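Putative phthiocerol dimycocerosate transporter LppX (PDB 2BYO) probably helps move phthiocerol dimycocerosates from the cell membrane to the outer membrane, with a hydrophobic cavity large enough for one such lipid. Local coordinates at residues T122-Q134 and T145-K157. Sequence-based numbering, arbitrary orientation.
With HXA (docosa-4,7,10,13,16,19-hexaenoic acid), chain I.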
# COMPACT_ATOMS: atom_id res chain seq x y z
N THR A 122 5.46 -7.57 6.48
CA THR A 122 6.50 -7.38 7.50
C THR A 122 7.83 -7.17 6.77
O THR A 122 8.58 -8.12 6.50
CB THR A 122 6.55 -8.55 8.54
OG1 THR A 122 5.68 -8.24 9.64
CG2 THR A 122 7.96 -8.79 9.12
N GLN A 123 8.07 -5.92 6.39
CA GLN A 123 9.39 -5.46 5.99
C GLN A 123 10.27 -5.62 7.22
O GLN A 123 9.74 -5.82 8.32
CB GLN A 123 9.34 -3.98 5.58
CG GLN A 123 8.80 -3.03 6.66
CD GLN A 123 8.97 -1.57 6.29
OE1 GLN A 123 8.35 -1.08 5.34
NE2 GLN A 123 9.81 -0.87 7.03
N LEU A 124 11.59 -5.52 7.07
CA LEU A 124 12.42 -5.49 8.27
C LEU A 124 12.06 -4.21 9.03
O LEU A 124 12.62 -3.13 8.80
CB LEU A 124 13.92 -5.60 7.95
CG LEU A 124 14.41 -6.96 7.40
CD1 LEU A 124 15.88 -7.19 7.75
CD2 LEU A 124 13.56 -8.15 7.88
N LEU A 125 11.05 -4.36 9.90
CA LEU A 125 10.53 -3.30 10.76
C LEU A 125 11.59 -2.83 11.73
O LEU A 125 11.59 -1.68 12.14
CB LEU A 125 9.31 -3.79 11.54
CG LEU A 125 7.92 -3.42 11.02
CD1 LEU A 125 6.87 -4.11 11.86
CD2 LEU A 125 7.71 -1.91 11.05
N SER A 126 12.48 -3.73 12.15
CA SER A 126 13.78 -3.31 12.63
C SER A 126 14.49 -2.86 11.36
O SER A 126 14.40 -3.52 10.33
CB SER A 126 14.54 -4.45 13.30
OG SER A 126 15.75 -3.99 13.88
N GLY A 127 15.16 -1.72 11.43
CA GLY A 127 15.59 -1.02 10.22
C GLY A 127 14.81 0.26 10.18
O GLY A 127 15.35 1.31 9.84
N VAL A 128 13.52 0.18 10.53
CA VAL A 128 12.72 1.39 10.73
C VAL A 128 13.29 2.13 11.94
O VAL A 128 13.48 1.54 13.01
CB VAL A 128 11.22 1.09 10.94
CG1 VAL A 128 10.45 2.37 11.24
CG2 VAL A 128 10.64 0.40 9.72
N THR A 129 13.59 3.41 11.74
CA THR A 129 14.15 4.26 12.79
C THR A 129 13.25 5.46 13.07
O THR A 129 12.31 5.73 12.32
CB THR A 129 15.56 4.76 12.41
OG1 THR A 129 15.52 5.35 11.11
CG2 THR A 129 16.54 3.62 12.43
N ASN A 130 13.53 6.14 14.17
CA ASN A 130 12.91 7.41 14.50
C ASN A 130 11.40 7.35 14.51
O ASN A 130 10.74 8.20 13.92
CB ASN A 130 13.39 8.51 13.54
CG ASN A 130 13.19 9.92 14.10
OD1 ASN A 130 12.80 10.10 15.27
ND2 ASN A 130 13.46 10.93 13.28
N LEU A 131 10.86 6.32 15.16
CA LEU A 131 9.42 6.19 15.31
C LEU A 131 8.92 7.30 16.22
O LEU A 131 9.48 7.52 17.27
CB LEU A 131 9.03 4.82 15.89
CG LEU A 131 9.21 3.63 14.94
CD1 LEU A 131 8.83 2.33 15.64
CD2 LEU A 131 8.37 3.80 13.68
N GLN A 132 7.88 8.02 15.80
CA GLN A 132 7.31 9.11 16.60
C GLN A 132 5.79 9.01 16.59
O GLN A 132 5.17 8.89 15.52
CB GLN A 132 7.73 10.48 16.04
CG GLN A 132 9.16 10.90 16.33
CD GLN A 132 9.57 12.18 15.60
OE1 GLN A 132 8.78 13.13 15.48
NE2 GLN A 132 10.81 12.21 15.11
N ALA A 133 5.21 9.05 17.78
CA ALA A 133 3.78 9.04 17.94
C ALA A 133 3.27 10.48 17.82
O ALA A 133 3.49 11.29 18.72
CB ALA A 133 3.41 8.44 19.29
N GLN A 134 2.59 10.79 16.72
CA GLN A 134 2.19 12.17 16.43
C GLN A 134 0.81 12.51 16.95
O GLN A 134 0.33 13.62 16.77
CB GLN A 134 2.23 12.43 14.93
CG GLN A 134 3.55 12.14 14.25
CD GLN A 134 4.64 13.14 14.56
OE1 GLN A 134 5.76 13.04 14.05
NE2 GLN A 134 4.32 14.13 15.39
N THR A 145 -4.19 6.40 15.34
CA THR A 145 -2.91 6.81 15.89
C THR A 145 -1.98 7.05 14.72
O THR A 145 -1.78 6.14 13.89
CB THR A 145 -2.34 5.70 16.78
OG1 THR A 145 -3.27 5.38 17.83
CG2 THR A 145 -1.02 6.11 17.38
N LYS A 146 -1.44 8.26 14.63
CA LYS A 146 -0.50 8.62 13.59
C LYS A 146 0.91 8.39 14.12
O LYS A 146 1.27 8.91 15.16
CB LYS A 146 -0.68 10.08 13.19
CG LYS A 146 0.21 10.53 12.05
CD LYS A 146 0.12 12.04 11.84
CE LYS A 146 0.97 12.50 10.65
NZ LYS A 146 0.93 13.98 10.49
N ILE A 147 1.68 7.56 13.41
CA ILE A 147 3.05 7.27 13.79
C ILE A 147 3.92 7.46 12.57
O ILE A 147 3.67 6.87 11.53
CB ILE A 147 3.22 5.83 14.32
CG1 ILE A 147 2.31 5.59 15.52
CG2 ILE A 147 4.70 5.57 14.74
CD1 ILE A 147 2.33 4.18 16.04
N THR A 148 4.93 8.31 12.71
CA THR A 148 5.90 8.56 11.66
C THR A 148 7.16 7.78 11.96
O THR A 148 7.43 7.41 13.09
CB THR A 148 6.26 10.05 11.57
OG1 THR A 148 6.71 10.51 12.85
CG2 THR A 148 5.06 10.87 11.14
N GLY A 149 7.96 7.57 10.93
CA GLY A 149 9.20 6.81 11.07
C GLY A 149 10.01 6.96 9.81
O GLY A 149 9.53 7.52 8.83
N THR A 150 11.24 6.47 9.84
CA THR A 150 12.13 6.55 8.70
C THR A 150 12.46 5.13 8.23
O THR A 150 12.84 4.27 9.02
CB THR A 150 13.38 7.35 9.08
OG1 THR A 150 13.00 8.72 9.28
CG2 THR A 150 14.47 7.28 8.00
N ILE A 151 12.25 4.89 6.93
CA ILE A 151 12.41 3.56 6.34
C ILE A 151 13.75 3.50 5.60
O ILE A 151 14.06 4.39 4.81
CB ILE A 151 11.22 3.26 5.38
CG1 ILE A 151 9.90 3.28 6.17
CG2 ILE A 151 11.39 1.90 4.69
CD1 ILE A 151 8.67 2.92 5.37
N PRO A 152 14.55 2.46 5.86
CA PRO A 152 15.87 2.36 5.23
C PRO A 152 15.76 2.16 3.72
O PRO A 152 14.80 1.55 3.25
CB PRO A 152 16.50 1.14 5.89
CG PRO A 152 15.38 0.36 6.45
CD PRO A 152 14.26 1.30 6.72
N ALA A 153 16.73 2.69 2.98
CA ALA A 153 16.72 2.64 1.52
C ALA A 153 16.39 1.25 0.97
O ALA A 153 15.62 1.13 0.02
CB ALA A 153 18.05 3.11 0.97
N SER A 154 16.95 0.22 1.60
CA SER A 154 16.77 -1.16 1.15
C SER A 154 15.30 -1.54 1.11
O SER A 154 14.86 -2.24 0.20
CB SER A 154 17.55 -2.13 2.05
OG SER A 154 17.07 -2.10 3.38
N SER A 155 14.53 -1.08 2.09
CA SER A 155 13.09 -1.28 2.08
C SER A 155 12.38 -0.34 1.12
O SER A 155 11.38 -0.72 0.52
CB SER A 155 12.50 -1.14 3.48
OG SER A 155 12.87 -2.26 4.26
N VAL A 156 12.88 0.88 0.99
CA VAL A 156 12.26 1.85 0.09
C VAL A 156 12.37 1.34 -1.36
O VAL A 156 11.41 1.48 -2.12
CB VAL A 156 12.86 3.27 0.25
CG1 VAL A 156 12.22 4.25 -0.71
CG2 VAL A 156 12.67 3.78 1.68
N LYS A 157 13.50 0.73 -1.71
CA LYS A 157 13.71 0.15 -3.05
C LYS A 157 12.69 -0.91 -3.45
O LYS A 157 12.44 -1.11 -4.63
CB LYS A 157 15.12 -0.44 -3.17
CG LYS A 157 16.21 0.58 -3.28
CD LYS A 157 17.57 -0.09 -3.35
CE LYS A 157 18.68 0.88 -3.03
NZ LYS A 157 19.99 0.17 -2.97
C1 HXA I . 0.38 -10.81 3.41
O1 HXA I . 0.76 -11.99 3.26
O2 HXA I . 1.17 -9.87 3.67
C2 HXA I . -1.10 -10.51 3.29
C3 HXA I . -1.35 -9.23 2.48
C4 HXA I . -2.68 -9.31 1.71
C5 HXA I . -3.74 -8.34 2.22
C6 HXA I . -4.01 -7.18 1.25
C7 HXA I . -3.61 -5.83 1.84
C8 HXA I . -3.17 -4.86 0.75
C9 HXA I . -2.80 -3.50 1.34
C10 HXA I . -1.29 -3.23 1.33
C11 HXA I . -0.60 -3.60 2.65
C12 HXA I . -0.23 -2.37 3.49
C13 HXA I . 1.14 -1.79 3.11
C14 HXA I . 2.24 -2.11 4.13
C15 HXA I . 2.82 -0.85 4.77
C16 HXA I . 4.00 -1.20 5.68
C17 HXA I . 4.30 -0.10 6.68
C18 HXA I . 5.78 -0.12 7.09
C19 HXA I . 6.03 0.52 8.45
C20 HXA I . 6.17 2.04 8.34
C21 HXA I . 6.48 2.67 9.69
C22 HXA I . 6.11 4.14 9.77
O HOH W 1 9.53 10.32 12.61
O HOH W 2 14.93 9.96 10.72
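T129 and T150 face each other as an antiparallel hydrogen-bonded pair, T129 N reaching T150 O at 2.9 Å and T150 N reaching T129 O at 2.8 Å. The short axes of strands 129-134 and 145-151 are antiparallel, at 165° between their N-to-C directions. Q132 and T148 form the next such pair, but the register slips by one between the two: N130 and L131 face the single residue G149 in a beta bulge, N130 taking a left-handed backbone conformation (phi 55°). Water bonded to N130 O and T148 OG1 bridges the strands there, and a second water joins N130 ND2 to T150 OG1. The amide of Q132 bonds N130 OD1 from above the carbonyl plane, NE2 to OD1 2.9 Å, tying the bulge to its own strand. G149, having no side chain, lets L131 CD2 lie 4.1 Å from its CA. On the pocket-facing side L131 CD2 meets I147 CG2 at 4.2 Å, while beyond them L131 packs on L25 of helix 22-36. On the other face T148, with OG1 between its backbone N and carbonyl carbon (chi1 55°), sets that oxygen 3.3 Å from Q132 CB. Past the strands, the puckered pyrrolidine ring of P152, N-cap of helix 153-159, lies against G127 O, CD to O 3.3 Å. Q123 crosses I151 at about a right angle, and its OE1 and I151 CD1 both approach the docosahexaenoic acid tail. This is a bulged beta hairpin at the edge of the U-shaped half-barrel of the LppX/LprAFG family, lining its lipid cavity.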